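Side-chain contact in aminotransferase, class III (Thermomicrobium roseum, PDB 6IO1), which probably transfers amino groups with pyridoxal 5'-phosphate as cofactor, as an (S)-enantioselective omega-transaminase of a thermophilic bacterium: residues Ala186-Arg191 against Glu372-Gly377. Residues are numbered along the deposited sequence; the frame is centred on the assembly and turned at random.
Sequences APYKYR and EVRGKG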
ATOM      1  N   ALA B 186     -22.502 -15.116  -2.351  1.00 27.77           N
ATOM      2  CA  ALA B 186     -22.824 -13.676  -2.476  1.00 26.20           C
ATOM      3  C   ALA B 186     -24.344 -13.487  -2.389  1.00 24.98           C
ATOM      4  O   ALA B 186     -25.073 -14.331  -2.946  1.00 24.30           O
ATOM      5  CB  ALA B 186     -22.284 -13.155  -3.784  1.00 27.41           C
ATOM      6  N   PRO B 187     -24.857 -12.402  -1.765  1.00 25.79           N
ATOM      7  CA  PRO B 187     -26.302 -12.164  -1.702  1.00 24.71           C
ATOM      8  C   PRO B 187     -26.658 -11.506  -3.042  1.00 24.81           C
ATOM      9  O   PRO B 187     -26.937 -10.322  -3.074  1.00 24.55           O
ATOM     10  CB  PRO B 187     -26.426 -11.154  -0.555  1.00 24.62           C
ATOM     11  CG  PRO B 187     -25.134 -10.369  -0.621  1.00 23.16           C
ATOM     12  CD  PRO B 187     -24.086 -11.364  -1.078  1.00 24.39           C
ATOM     13  N   TYR B 188     -26.642 -12.320  -4.102  1.00 26.41           N
ATOM     14  CA  TYR B 188     -26.863 -11.888  -5.483  1.00 28.06           C
ATOM     15  C   TYR B 188     -28.198 -12.476  -5.937  1.00 27.23           C
ATOM     16  O   TYR B 188     -28.260 -13.574  -6.489  1.00 25.75           O
ATOM     17  CB  TYR B 188     -25.681 -12.347  -6.332  1.00 27.93           C
ATOM     18  CG  TYR B 188     -25.693 -12.003  -7.803  1.00 26.14           C
ATOM     19  CD1 TYR B 188     -26.394 -10.911  -8.292  1.00 26.30           C
ATOM     20  CD2 TYR B 188     -24.967 -12.771  -8.705  1.00 27.52           C
ATOM     21  CE1 TYR B 188     -26.383 -10.610  -9.643  1.00 29.85           C
ATOM     22  CE2 TYR B 188     -24.951 -12.475 -10.050  1.00 28.01           C
ATOM     23  CZ  TYR B 188     -25.660 -11.394 -10.515  1.00 28.14           C
ATOM     24  OH  TYR B 188     -25.644 -11.100 -11.859  1.00 29.89           O
ATOM     25  N   LYS B 189     -29.276 -11.719  -5.706  1.00 28.22           N
ATOM     26  CA  LYS B 189     -30.627 -12.241  -5.908  1.00 27.91           C
ATOM     27  C   LYS B 189     -30.922 -12.539  -7.374  1.00 28.91           C
ATOM     28  O   LYS B 189     -31.647 -13.493  -7.680  1.00 27.41           O
ATOM     29  CB  LYS B 189     -31.656 -11.256  -5.356  1.00 29.72           C
ATOM     30  CG  LYS B 189     -33.022 -11.865  -5.108  1.00 30.92           C
ATOM     31  CD  LYS B 189     -34.022 -10.805  -4.679  1.00 35.95           C
ATOM     32  CE  LYS B 189     -35.315 -11.437  -4.204  1.00 35.99           C
ATOM     33  NZ  LYS B 189     -36.458 -10.482  -4.236  1.00 37.23           N
ATOM     34  N   TYR B 190     -30.389 -11.727  -8.291  1.00 30.09           N
ATOM     35  CA  TYR B 190     -30.749 -11.852  -9.703  1.00 28.99           C
ATOM     36  C   TYR B 190     -30.458 -13.248 -10.241  1.00 27.58           C
ATOM     37  O   TYR B 190     -31.219 -13.774 -11.062  1.00 28.80           O
ATOM     38  CB  TYR B 190     -30.006 -10.798 -10.523  1.00 29.02           C
ATOM     39  CG  TYR B 190     -30.252 -10.868 -12.013  1.00 29.92           C
ATOM     40  CD1 TYR B 190     -31.513 -10.627 -12.543  1.00 30.97           C
ATOM     41  CD2 TYR B 190     -29.218 -11.164 -12.891  1.00 30.35           C
ATOM     42  CE1 TYR B 190     -31.737 -10.685 -13.905  1.00 30.53           C
ATOM     43  CE2 TYR B 190     -29.433 -11.226 -14.254  1.00 30.22           C
ATOM     44  CZ  TYR B 190     -30.694 -10.987 -14.756  1.00 30.55           C
ATOM     45  OH  TYR B 190     -30.909 -11.047 -16.114  1.00 30.27           O
ATOM     46  N   ARG B 191     -29.363 -13.865  -9.795  1.00 27.16           N
ATOM     47  CA  ARG B 191     -28.995 -15.191 -10.264  1.00 30.00           C
ATOM     48  C   ARG B 191     -29.038 -16.268  -9.192  1.00 28.77           C
ATOM     49  O   ARG B 191     -29.127 -17.450  -9.536  1.00 30.42           O
ATOM     50  CB  ARG B 191     -27.587 -15.162 -10.879  1.00 29.98           C
ATOM     51  CG  ARG B 191     -27.468 -14.228 -12.069  1.00 31.42           C
ATOM     52  CD  ARG B 191     -26.147 -14.402 -12.796  1.00 32.88           C
ATOM     53  NE  ARG B 191     -26.110 -13.626 -14.031  1.00 32.83           N
ATOM     54  CZ  ARG B 191     -26.500 -14.089 -15.214  1.00 32.72           C
ATOM     55  NH1 ARG B 191     -26.936 -15.336 -15.330  1.00 30.65           N
ATOM     56  NH2 ARG B 191     -26.437 -13.310 -16.286  1.00 30.58           N
ATOM     57  N   GLU B 372     -30.426  -6.830 -16.035  1.00 25.86           N
ATOM     58  CA  GLU B 372     -30.850  -6.107 -14.844  1.00 27.79           C
ATOM     59  C   GLU B 372     -30.023  -4.840 -14.683  1.00 25.32           C
ATOM     60  O   GLU B 372     -28.813  -4.839 -14.920  1.00 24.53           O
ATOM     61  CB  GLU B 372     -30.720  -6.974 -13.584  1.00 29.17           C
ATOM     62  CG  GLU B 372     -31.031  -6.228 -12.292  1.00 30.41           C
ATOM     63  CD  GLU B 372     -30.923  -7.101 -11.063  1.00 31.03           C
ATOM     64  OE1 GLU B 372     -29.804  -7.237 -10.534  1.00 30.25           O
ATOM     65  OE2 GLU B 372     -31.955  -7.647 -10.619  1.00 35.66           O
ATOM     66  N   VAL B 373     -30.684  -3.769 -14.255  1.00 23.27           N
ATOM     67  CA  VAL B 373     -30.021  -2.535 -13.853  1.00 22.96           C
ATOM     68  C   VAL B 373     -30.197  -2.395 -12.348  1.00 24.97           C
ATOM     69  O   VAL B 373     -31.330  -2.384 -11.849  1.00 26.36           O
ATOM     70  CB  VAL B 373     -30.589  -1.315 -14.592  1.00 22.03           C
ATOM     71  CG1 VAL B 373     -29.965  -0.035 -14.058  1.00 23.46           C
ATOM     72  CG2 VAL B 373     -30.357  -1.447 -16.089  1.00 21.99           C
ATOM     73  N   ARG B 374     -29.086  -2.295 -11.623  1.00 21.50           N
ATOM     74  CA  ARG B 374     -29.142  -2.212 -10.171  1.00 22.31           C
ATOM     75  C   ARG B 374     -28.200  -1.122  -9.690  1.00 23.02           C
ATOM     76  O   ARG B 374     -27.253  -0.749 -10.383  1.00 22.67           O
ATOM     77  CB  ARG B 374     -28.795  -3.554  -9.509  1.00 25.33           C
ATOM     78  CG  ARG B 374     -27.444  -4.126  -9.898  1.00 25.78           C
ATOM     79  CD  ARG B 374     -27.241  -5.492  -9.265  1.00 25.25           C
ATOM     80  NE  ARG B 374     -25.984  -6.114  -9.674  1.00 22.95           N
ATOM     81  CZ  ARG B 374     -25.848  -6.899 -10.738  1.00 26.22           C
ATOM     82  NH1 ARG B 374     -26.899  -7.168 -11.502  1.00 25.99           N
ATOM     83  NH2 ARG B 374     -24.668  -7.424 -11.033  1.00 25.42           N
ATOM     84  N   GLY B 375     -28.492  -0.578  -8.515  1.00 22.02           N
ATOM     85  CA  GLY B 375     -27.635   0.451  -7.966  1.00 21.90           C
ATOM     86  C   GLY B 375     -28.013   0.819  -6.552  1.00 22.51           C
ATOM     87  O   GLY B 375     -29.151   0.622  -6.114  1.00 22.77           O
ATOM     88  N   LYS B 376     -27.025   1.360  -5.845  1.00 19.33           N
ATOM     89  CA  LYS B 376     -27.203   1.959  -4.529  1.00 20.70           C
ATOM     90  C   LYS B 376     -26.397   3.246  -4.494  1.00 20.59           C
ATOM     91  O   LYS B 376     -25.184   3.225  -4.735  1.00 20.98           O
ATOM     92  CB  LYS B 376     -26.762   1.012  -3.413  1.00 19.77           C
ATOM     93  CG  LYS B 376     -26.978   1.578  -2.023  1.00 21.72           C
ATOM     94  CD  LYS B 376     -28.450   1.830  -1.751  1.00 26.18           C
ATOM     95  CE  LYS B 376     -28.654   2.428  -0.370  1.00 25.47           C
ATOM     96  NZ  LYS B 376     -30.065   2.855  -0.154  1.00 34.60           N
ATOM     97  N   GLY B 377     -27.071   4.361  -4.226  1.00 19.83           N
ATOM     98  CA  GLY B 377     -26.385   5.640  -4.253  1.00 21.01           C
ATOM     99  C   GLY B 377     -25.824   5.878  -5.637  1.00 20.81           C
ATOM    100  O   GLY B 377     -26.515   5.714  -6.648  1.00 21.66           O
TER
HETATM  101  O   HOH W   1     -29.657  -8.708  -7.946  1.00 35.75           O
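Glu372 lies along one face of the Tyr190 ring, the two side chains sliding past each other in opposite directions. Its CB makes a CH-pi contact, 4.0 Å from the centroid of the Tyr190 ring and only 16° off the ring normal. The extended chain, with CG anti to the backbone N (chi1 175°), then carries the carboxylate back to the root of the tyrosine, where Glu372 OE1 lies 3.6 Å from Tyr190 CB and the carboxylate and ring planes are 46° apart. In the second contact, Tyr188 and Arg374 cross at about a right angle, with their planes tilted: Tyr188 CE1 sits over one guanidinium face, 3.9 Å from Arg374 NH2. In this class-III aminotransferase the contact joins the short helix 189-192, which follows strand 181-184 at the edge of one seven-stranded sheet, to strand 370-376, an edge strand of the other. Tyr188 occupies the N-cap position of that helix. Among the polar links, Arg374 NH1 forms a salt bridge with Glu372 OE1 at 3.1 Å, reaching it on the anti side of the carboxylate. The same NH1 pairs with Glu383, which is also hydrogen-bonded to Tyr188 OH, while Gly234 O and Val235 O hold the guanidinium through NH2 and NE. A water bridges the segments, accepting from Tyr190 N at 3.1 Å and donating to Glu372 OE1 at 3.0 Å. An alanine in place of Glu372 would probably cost this water its acceptor on the strand and leave Arg374 with Glu383 as its remaining acidic partner here.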